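Local coordinates for protein amidohydrolase (Mycoplasma synoviae, PDB 3OVG) that hydrolyses the lactone ring of phosphorylated sugar lactones such as D-xylono-1,4-lactone-5-phosphate, using two zinc ions held in a TIM-barrel active site, at residues D27-N32 against D49-E54. Numbering follows the deposited sequence.
With ZN (zinc ion), chain G.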
loop_
_atom_site.group_PDB
_atom_site.type_symbol
_atom_site.label_atom_id
_atom_site.label_comp_id
_atom_site.label_asym_id
_atom_site.label_seq_id
_atom_site.Cartn_x
_atom_site.Cartn_y
_atom_site.Cartn_z
ATOM N N ASP A 27 7.117 29.479 7.780
ATOM C CA ASP A 27 8.014 28.845 6.838
ATOM C C ASP A 27 8.969 27.892 7.532
ATOM O O ASP A 27 8.849 27.669 8.750
ATOM C CB ASP A 27 8.764 29.912 6.035
ATOM C CG ASP A 27 8.821 29.571 4.561
ATOM O OD1 ASP A 27 9.067 28.384 4.257
ATOM O OD2 ASP A 27 8.603 30.465 3.713
ATOM N N HIS A 28 9.920 27.343 6.781
ATOM C CA HIS A 28 10.744 26.284 7.317
ATOM C C HIS A 28 12.087 26.330 6.668
ATOM O O HIS A 28 12.211 26.842 5.579
ATOM C CB HIS A 28 10.122 24.908 7.045
ATOM C CG HIS A 28 8.757 24.764 7.612
ATOM N ND1 HIS A 28 8.538 24.376 8.911
ATOM C CD2 HIS A 28 7.540 25.029 7.084
ATOM C CE1 HIS A 28 7.243 24.390 9.160
ATOM N NE2 HIS A 28 6.618 24.794 8.068
ATOM N N PHE A 29 13.082 25.752 7.331
ATOM C CA PHE A 29 14.362 25.514 6.693
ATOM C C PHE A 29 14.861 24.129 7.050
ATOM O O PHE A 29 15.185 23.326 6.168
ATOM C CB PHE A 29 15.378 26.576 7.110
ATOM C CG PHE A 29 15.153 27.906 6.456
ATOM C CD1 PHE A 29 15.266 28.044 5.078
ATOM C CD2 PHE A 29 14.848 29.019 7.214
ATOM C CE1 PHE A 29 15.054 29.308 4.451
ATOM C CE2 PHE A 29 14.640 30.268 6.603
ATOM C CZ PHE A 29 14.760 30.412 5.220
ATOM N N ILE A 30 14.936 23.867 8.355
ATOM C CA ILE A 30 15.344 22.571 8.859
ATOM C C ILE A 30 14.145 21.808 9.430
ATOM O O ILE A 30 13.425 22.321 10.294
ATOM C CB ILE A 30 16.403 22.739 9.962
ATOM C CG1 ILE A 30 17.579 23.590 9.431
ATOM C CG2 ILE A 30 16.852 21.353 10.487
ATOM C CD1 ILE A 30 18.410 22.901 8.362
ATOM N N LYS A 31 13.935 20.596 8.926
ATOM C CA LYS A 31 13.001 19.652 9.496
ATOM C C LYS A 31 13.810 18.400 9.754
ATOM O O LYS A 31 14.208 17.669 8.827
ATOM C CB LYS A 31 11.836 19.358 8.540
ATOM C CG LYS A 31 10.801 20.500 8.440
ATOM C CD LYS A 31 9.621 20.115 7.483
ATOM C CE LYS A 31 8.472 21.152 7.560
ATOM N NZ LYS A 31 7.206 20.647 6.890
ATOM N N ASN A 32 14.078 18.162 11.021
ATOM C CA ASN A 32 14.986 17.107 11.410
ATOM C C ASN A 32 14.205 15.893 11.932
ATOM O O ASN A 32 13.914 15.794 13.114
ATOM C CB ASN A 32 15.926 17.694 12.475
ATOM C CG ASN A 32 16.972 16.724 12.935
ATOM O OD1 ASN A 32 17.372 16.731 14.112
ATOM N ND2 ASN A 32 17.431 15.883 12.030
ATOM N N ASP A 49 23.559 24.960 4.506
ATOM C CA ASP A 49 24.083 25.808 3.431
ATOM C C ASP A 49 22.977 26.199 2.477
ATOM O O ASP A 49 22.877 27.330 2.099
ATOM C CB ASP A 49 25.244 25.128 2.682
ATOM C CG ASP A 49 26.475 24.966 3.560
ATOM O OD1 ASP A 49 26.563 25.701 4.579
ATOM O OD2 ASP A 49 27.356 24.118 3.251
ATOM N N ALA A 50 22.145 25.256 2.086
ATOM C CA ALA A 50 21.043 25.577 1.176
ATOM C C ALA A 50 20.034 26.533 1.781
ATOM O O ALA A 50 19.453 27.347 1.062
ATOM C CB ALA A 50 20.345 24.314 0.705
ATOM N N SER A 51 19.788 26.407 3.084
ATOM C CA SER A 51 18.776 27.237 3.747
ATOM C C SER A 51 19.238 28.686 3.793
ATOM O O SER A 51 18.452 29.651 3.560
ATOM C CB SER A 51 18.497 26.734 5.167
ATOM O OG SER A 51 17.948 25.429 5.141
ATOM N N ILE A 52 20.524 28.838 4.112
ATOM C CA ILE A 52 21.152 30.154 4.173
ATOM C C ILE A 52 21.131 30.844 2.808
ATOM O O ILE A 52 20.815 32.025 2.712
ATOM C CB ILE A 52 22.580 30.022 4.684
ATOM C CG1 ILE A 52 22.574 29.545 6.151
ATOM C CG2 ILE A 52 23.335 31.308 4.498
ATOM C CD1 ILE A 52 23.955 29.261 6.733
ATOM N N LYS A 53 21.465 30.118 1.745
ATOM C CA LYS A 53 21.379 30.721 0.406
ATOM C C LYS A 53 19.941 31.110 0.094
ATOM O O LYS A 53 19.696 32.132 -0.512
ATOM C CB LYS A 53 21.889 29.761 -0.677
ATOM C CG LYS A 53 23.363 29.341 -0.531
ATOM C CD LYS A 53 23.669 28.155 -1.469
ATOM C CE LYS A 53 25.160 27.792 -1.403
ATOM N NZ LYS A 53 25.499 26.518 -2.120
ATOM N N GLU A 54 18.972 30.290 0.499
ATOM C CA GLU A 54 17.571 30.664 0.264
ATOM C C GLU A 54 17.228 31.944 1.035
ATOM O O GLU A 54 16.630 32.881 0.493
ATOM C CB GLU A 54 16.597 29.507 0.610
ATOM C CG GLU A 54 15.178 29.618 0.020
ATOM C CD GLU A 54 15.119 29.388 -1.516
ATOM O OE1 GLU A 54 16.169 29.108 -2.162
ATOM O OE2 GLU A 54 14.017 29.514 -2.078
HETATM ZN ZN ZN G . 4.356 24.518 7.842
HETATM O O HOH W 1 5.026 22.226 7.085
HETATM O O HOH W 2 2.455 23.575 6.823
#
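Phe29 meets Ser51 and Glu54 on helix 48-60: the segment that carries His28 to the metal centre also packs on this helix, as in the beta-alpha layering of a TIM barrel. Asp27 comes first in the segment; its OD1 accepts the backbone N-H of His28 (2.9 Å) on its anti lone pair, and Ala275 N also donates to OD1. His28 turns to the metal: its NE2 binds zinc at 2.3 Å, and the aliphatic CE of Lys31 lies over one face of the ring, offset toward its rim. Phe29 goes the other way. With CG anti to its carbonyl carbon (chi1 -75°), the ring runs along the helix, CD1 3.5 Å from Ser51 CB and CE1 reaching the Glu54 CB, which comes in near the ring plane at its edge. Ser51 OG is 3.4 Å from Phe29 CB, a van der Waals contact; the hydroxyl's hydrogen bond is with Asn47 O, one turn earlier. The Glu54 carboxylate turns off to bond Asn283 ND2 and Leu295 N, leaving its aliphatic part to the phenyl ring. Ile30 adds CD1, 4.1 Å from Ser51 OG, while Lys31 reaches back to the metal centre, where NZ donates to a zinc-bound water at 2.7 Å. No hydrogen bond joins segment 27-32 to segment 49-54. The loop follows strand 22-25; Ile66 and Thr68 of the adjacent parallel strand 63-68 touch Phe29, Ile84 of helix 78-88 packs on Phe29, Ile30 and Ser51, and Tyr284 of helix 282-287 touches Ile30 and Ser51.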